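Carbon monoxide dehydrogenase (Thermococcus sp. AM4, PDB 6T7J) is a nickel-dependent enzyme, here isolated without nickel, whose family oxidises carbon monoxide to carbon dioxide and passes the electrons through iron-sulfur clusters. Local coordinates at residues Glu142-Asp145 with Glu146-Ala150; Gly427-Leu430 with Glu431-Ile434. One frame throughout, in Å; residues are numbered along the deposited sequence.

In the fold
From the N terminus, interaction 1 comes first. It closes the short turn where the loop after helix 127-136 runs into helix 146-162. This helix packs against helices 81-115 and 127-136, so the contact belongs to the helical part early in the chain. Interaction 2 comes much later. It starts helix 431-439 just after helix 419-425 has ended, and ties that start to helix 525-538. Strand 444-448 of the second parallel sheet follows. Both contacts are local helix starts. They lie in series, neither nesting nor crossing. The centres of interaction 1 and interaction 2 are about 31 Å apart, and the nearest atoms of interaction 1 and interaction 2 are about 22 Å apart.

Interaction 1 (Glu142-Asp145 with Glu146-Ala150); sequences EGKD and EHEIA
Ile149 closes the tight side of this helix start. Its CG1 lies 3.7 Å from Lys144 CB and 3.2 Å from Asp145 O. CG1 is anti to the carbonyl carbon (chi1 -59°), which turns this branch back toward the loop. The backbone adds a bond here. Ile149 N donates to Asp145 O at 3.1 Å, with an N-H...O angle of 176°. Asp145 occupies the N-cap position of helix 146-162, and this is the first i to i+4 bond of that helix. Beyond the turn, Ile149 rests on Leu130 and Ala134 of helix 127-136. Cut back to an alanine, this position would lose CG1 and CD1, and would probably leave a gap between Lys144 CB and the side chains of helix 127-136. On the solvent side the packing is looser. The exposed Asp145 carboxylate meets the His147 side chain there, with Asp145 OD2 3.9 Å from His147 CB and oblique to the imidazole. The Lys144 chain extends away from the turn, and its NZ is held by a hydrogen bond to Ser140 O and a salt bridge with Glu152. Glu148 OE1 instead pairs with Arg151.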
ATOM      1  N   GLU A 142     -24.210 -16.927 -26.858  1.00 56.35           N
ATOM      2  CA  GLU A 142     -25.183 -17.064 -27.932  1.00 69.14           C
ATOM      3  C   GLU A 142     -26.552 -16.557 -27.498  1.00 62.02           C
ATOM      4  O   GLU A 142     -26.958 -16.712 -26.342  1.00 65.77           O
ATOM      5  CB  GLU A 142     -25.268 -18.517 -28.401  1.00 70.51           C
ATOM      6  CG  GLU A 142     -25.794 -19.511 -27.385  1.00 63.57           C
ATOM      7  CD  GLU A 142     -26.096 -20.857 -28.019  1.00 69.49           C
ATOM      8  OE1 GLU A 142     -26.933 -20.903 -28.946  1.00 64.93           O
ATOM      9  OE2 GLU A 142     -25.488 -21.864 -27.600  1.00 68.27           O
ATOM     10  N   GLY A 143     -27.257 -15.932 -28.438  1.00 56.79           N
ATOM     11  CA  GLY A 143     -28.546 -15.333 -28.174  1.00 65.05           C
ATOM     12  C   GLY A 143     -28.501 -13.961 -27.538  1.00 65.01           C
ATOM     13  O   GLY A 143     -29.566 -13.397 -27.253  1.00 63.73           O
ATOM     14  N   LYS A 144     -27.314 -13.401 -27.314  1.00 59.35           N
ATOM     15  CA  LYS A 144     -27.166 -12.145 -26.596  1.00 55.57           C
ATOM     16  C   LYS A 144     -26.585 -11.068 -27.500  1.00 57.32           C
ATOM     17  O   LYS A 144     -25.764 -11.343 -28.381  1.00 60.38           O
ATOM     18  CB  LYS A 144     -26.270 -12.314 -25.364  1.00 55.81           C
ATOM     19  CG  LYS A 144     -26.833 -13.250 -24.314  1.00 56.20           C
ATOM     20  CD  LYS A 144     -25.836 -13.480 -23.196  1.00 57.17           C
ATOM     21  CE  LYS A 144     -26.396 -14.425 -22.147  1.00 53.22           C
ATOM     22  NZ  LYS A 144     -25.386 -14.760 -21.109  1.00 55.19           N
ATOM     23  N   ASP A 145     -27.024  -9.834 -27.266  1.00 59.03           N
ATOM     24  CA  ASP A 145     -26.448  -8.678 -27.931  1.00 60.18           C
ATOM     25  C   ASP A 145     -25.005  -8.475 -27.473  1.00 60.89           C
ATOM     26  O   ASP A 145     -24.585  -8.967 -26.422  1.00 57.86           O
ATOM     27  CB  ASP A 145     -27.283  -7.430 -27.635  1.00 55.57           C
ATOM     28  CG  ASP A 145     -26.892  -6.248 -28.496  1.00 63.55           C
ATOM     29  OD1 ASP A 145     -26.508  -6.462 -29.664  1.00 76.13           O
ATOM     30  OD2 ASP A 145     -26.962  -5.104 -28.003  1.00 69.02           O
ATOM     31  N   GLU A 146     -24.238  -7.744 -28.287  1.00 60.38           N
ATOM     32  CA  GLU A 146     -22.859  -7.432 -27.919  1.00 58.16           C
ATOM     33  C   GLU A 146     -22.795  -6.678 -26.595  1.00 59.37           C
ATOM     34  O   GLU A 146     -21.956  -6.981 -25.736  1.00 52.17           O
ATOM     35  CB  GLU A 146     -22.190  -6.612 -29.025  1.00 64.67           C
ATOM     36  CG  GLU A 146     -22.556  -7.027 -30.440  1.00 76.27           C
ATOM     37  CD  GLU A 146     -21.945  -6.112 -31.487  1.00 84.47           C
ATOM     38  OE1 GLU A 146     -21.577  -4.969 -31.136  1.00 76.28           O
ATOM     39  OE2 GLU A 146     -21.831  -6.537 -32.658  1.00 81.93           O
ATOM     40  N   HIS A 147     -23.684  -5.699 -26.409  1.00 59.90           N
ATOM     41  CA  HIS A 147     -23.631  -4.865 -25.214  1.00 59.94           C
ATOM     42  C   HIS A 147     -24.042  -5.631 -23.960  1.00 57.20           C
ATOM     43  O   HIS A 147     -23.521  -5.358 -22.876  1.00 56.20           O
ATOM     44  CB  HIS A 147     -24.503  -3.625 -25.410  1.00 56.29           C
ATOM     45  CG  HIS A 147     -23.932  -2.639 -26.384  1.00 59.35           C
ATOM     46  ND1 HIS A 147     -23.619  -1.344 -26.036  1.00 63.40           N
ATOM     47  CD2 HIS A 147     -23.609  -2.766 -27.693  1.00 66.93           C
ATOM     48  CE1 HIS A 147     -23.131  -0.712 -27.090  1.00 64.25           C
ATOM     49  NE2 HIS A 147     -23.114  -1.553 -28.108  1.00 64.71           N
ATOM     50  N   GLU A 148     -24.948  -6.604 -24.080  1.00 58.65           N
ATOM     51  CA  GLU A 148     -25.317  -7.405 -22.915  1.00 58.82           C
ATOM     52  C   GLU A 148     -24.175  -8.328 -22.492  1.00 59.40           C
ATOM     53  O   GLU A 148     -23.892  -8.479 -21.290  1.00 58.32           O
ATOM     54  CB  GLU A 148     -26.586  -8.205 -23.220  1.00 57.96           C
ATOM     55  CG  GLU A 148     -26.853  -9.365 -22.274  1.00 58.08           C
ATOM     56  CD  GLU A 148     -27.158  -8.913 -20.858  1.00 67.97           C
ATOM     57  OE1 GLU A 148     -27.500  -7.726 -20.664  1.00 62.17           O
ATOM     58  OE2 GLU A 148     -27.058  -9.749 -19.935  1.00 64.45           O
ATOM     59  N   ILE A 149     -23.520  -8.964 -23.469  1.00 57.48           N
ATOM     60  CA  ILE A 149     -22.300  -9.719 -23.194  1.00 53.32           C
ATOM     61  C   ILE A 149     -21.286  -8.828 -22.489  1.00 53.88           C
ATOM     62  O   ILE A 149     -20.666  -9.223 -21.491  1.00 50.64           O
ATOM     63  CB  ILE A 149     -21.720 -10.297 -24.498  1.00 56.83           C
ATOM     64  CG1 ILE A 149     -22.728 -11.221 -25.182  1.00 55.45           C
ATOM     65  CG2 ILE A 149     -20.414 -11.033 -24.225  1.00 54.22           C
ATOM     66  CD1 ILE A 149     -22.340 -11.595 -26.598  1.00 48.95           C
ATOM     67  N   ALA A 150     -21.107  -7.608 -23.005  1.00 50.17           N
ATOM     68  CA  ALA A 150     -20.162  -6.675 -22.404  1.00 53.10           C
ATOM     69  C   ALA A 150     -20.559  -6.321 -20.976  1.00 55.19           C
ATOM     70  O   ALA A 150     -19.695  -6.155 -20.113  1.00 53.52           O
ATOM     71  CB  ALA A 150     -20.049  -5.415 -23.261  1.00 45.13           C
TER

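Interaction 2 (Gly427-Leu430 with Glu431-Ile434); sequences GGTL and EPLI
A proline ring set against a threonine methyl marks this contact, at a helix position where a backbone N-H would otherwise be. Pro432 lies in the first turn of helix 431-439, three positions after Thr429. Its ring carbon CD lies 3.6 Å from Thr429 CG2. The Thr429 methyl sits between the backbone N and the carbonyl carbon, while OG1 is anti to N (chi1 -171°). This rotation brings CG2 over the start of the helix. There CG2 of Thr429 also meets Glu431 CB at 3.9 Å. The Glu431 chain then runs on, extended, away from the loop. Pro432 N has no hydrogen to give to Leu430 O. The loss is small in a first turn, where backbone N-H groups have no carbonyl of a preceding turn to bind. The regular i to i+4 pattern is already present at Ile434, whose N donates to Leu430 O at 3.2 Å with an N-H...O angle of 160°. Just upstream, Gly427 is the C-prime residue of a Schellman motif that ends helix 419-425. Gly427 and Gly428 both have positive phi, and they carry the chain from one helix end to the next helix start. The apolar side of the turn is made by Leu430 and Ile434. Ile434 CG1 approaches Leu430 O to 3.3 Å, but the two side chains meet loosely, Leu430 CB to Ile434 CD1 being 4.5 Å. Both rest on Leu535 of helix 525-538. Leu430 also touches Ala534, and Ile434 reaches Ala538. Pro432 and Leu433 pack on Leu426.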
ATOM      1  N   GLY A 427       0.081 -18.326 -39.944  1.00 64.21           N
ATOM      2  CA  GLY A 427      -0.952 -19.032 -40.674  1.00 63.20           C
ATOM      3  C   GLY A 427      -2.130 -19.479 -39.843  1.00 67.35           C
ATOM      4  O   GLY A 427      -2.858 -20.385 -40.261  1.00 62.65           O
ATOM      5  N   GLY A 428      -2.345 -18.876 -38.674  1.00 69.99           N
ATOM      6  CA  GLY A 428      -3.462 -19.222 -37.825  1.00 61.00           C
ATOM      7  C   GLY A 428      -3.197 -20.326 -36.825  1.00 61.98           C
ATOM      8  O   GLY A 428      -4.073 -20.613 -35.999  1.00 71.67           O
ATOM      9  N   THR A 429      -2.022 -20.950 -36.867  1.00 64.21           N
ATOM     10  CA  THR A 429      -1.668 -22.026 -35.955  1.00 66.44           C
ATOM     11  C   THR A 429      -0.295 -21.752 -35.354  1.00 64.07           C
ATOM     12  O   THR A 429       0.525 -21.032 -35.926  1.00 65.79           O
ATOM     13  CB  THR A 429      -1.677 -23.391 -36.668  1.00 67.56           C
ATOM     14  OG1 THR A 429      -1.540 -24.441 -35.704  1.00 64.05           O
ATOM     15  CG2 THR A 429      -0.540 -23.482 -37.680  1.00 59.87           C
ATOM     16  N   LEU A 430      -0.054 -22.331 -34.178  1.00 61.03           N
ATOM     17  CA  LEU A 430       1.239 -22.206 -33.516  1.00 60.33           C
ATOM     18  C   LEU A 430       2.273 -23.194 -34.039  1.00 65.65           C
ATOM     19  O   LEU A 430       3.420 -23.164 -33.579  1.00 69.35           O
ATOM     20  CB  LEU A 430       1.085 -22.402 -32.005  1.00 51.92           C
ATOM     21  CG  LEU A 430       0.422 -21.304 -31.172  1.00 60.07           C
ATOM     22  CD1 LEU A 430       0.622 -21.586 -29.690  1.00 55.86           C
ATOM     23  CD2 LEU A 430       0.963 -19.928 -31.537  1.00 49.60           C
ATOM     24  N   GLU A 431       1.903 -24.054 -34.987  1.00 62.35           N
ATOM     25  CA  GLU A 431       2.770 -25.168 -35.359  1.00 63.17           C
ATOM     26  C   GLU A 431       4.098 -24.758 -35.993  1.00 62.86           C
ATOM     27  O   GLU A 431       5.118 -25.380 -35.652  1.00 62.04           O
ATOM     28  CB  GLU A 431       2.008 -26.126 -36.284  1.00 68.54           C
ATOM     29  CG  GLU A 431       2.708 -27.459 -36.498  1.00 65.15           C
ATOM     30  CD  GLU A 431       1.967 -28.357 -37.470  1.00 81.17           C
ATOM     31  OE1 GLU A 431       0.886 -28.864 -37.104  1.00 83.24           O
ATOM     32  OE2 GLU A 431       2.468 -28.556 -38.600  1.00 72.09           O
ATOM     33  N   PRO A 432       4.173 -23.780 -36.908  1.00 58.04           N
ATOM     34  CA  PRO A 432       5.485 -23.471 -37.510  1.00 55.09           C
ATOM     35  C   PRO A 432       6.533 -23.000 -36.512  1.00 61.68           C
ATOM     36  O   PRO A 432       7.682 -23.454 -36.575  1.00 65.56           O
ATOM     37  CB  PRO A 432       5.154 -22.385 -38.547  1.00 54.16           C
ATOM     38  CG  PRO A 432       3.773 -21.927 -38.231  1.00 60.82           C
ATOM     39  CD  PRO A 432       3.082 -23.084 -37.611  1.00 60.07           C
ATOM     40  N   LEU A 433       6.178 -22.104 -35.586  1.00 64.91           N
ATOM     41  CA  LEU A 433       7.160 -21.664 -34.596  1.00 62.39           C
ATOM     42  C   LEU A 433       7.521 -22.783 -33.625  1.00 61.14           C
ATOM     43  O   LEU A 433       8.670 -22.868 -33.179  1.00 61.06           O
ATOM     44  CB  LEU A 433       6.643 -20.448 -33.829  1.00 63.58           C
ATOM     45  CG  LEU A 433       7.582 -19.941 -32.731  1.00 61.39           C
ATOM     46  CD1 LEU A 433       7.873 -18.457 -32.888  1.00 61.34           C
ATOM     47  CD2 LEU A 433       7.006 -20.237 -31.357  1.00 61.84           C
ATOM     48  N   ILE A 434       6.562 -23.645 -33.286  1.00 57.70           N
ATOM     49  CA  ILE A 434       6.870 -24.795 -32.441  1.00 59.22           C
ATOM     50  C   ILE A 434       7.861 -25.717 -33.139  1.00 64.23           C
ATOM     51  O   ILE A 434       8.801 -26.232 -32.519  1.00 59.30           O
ATOM     52  CB  ILE A 434       5.572 -25.530 -32.059  1.00 59.07           C
ATOM     53  CG1 ILE A 434       4.806 -24.727 -31.008  1.00 61.05           C
ATOM     54  CG2 ILE A 434       5.876 -26.934 -31.560  1.00 65.85           C
ATOM     55  CD1 ILE A 434       3.787 -25.535 -30.252  1.00 64.81           C
TER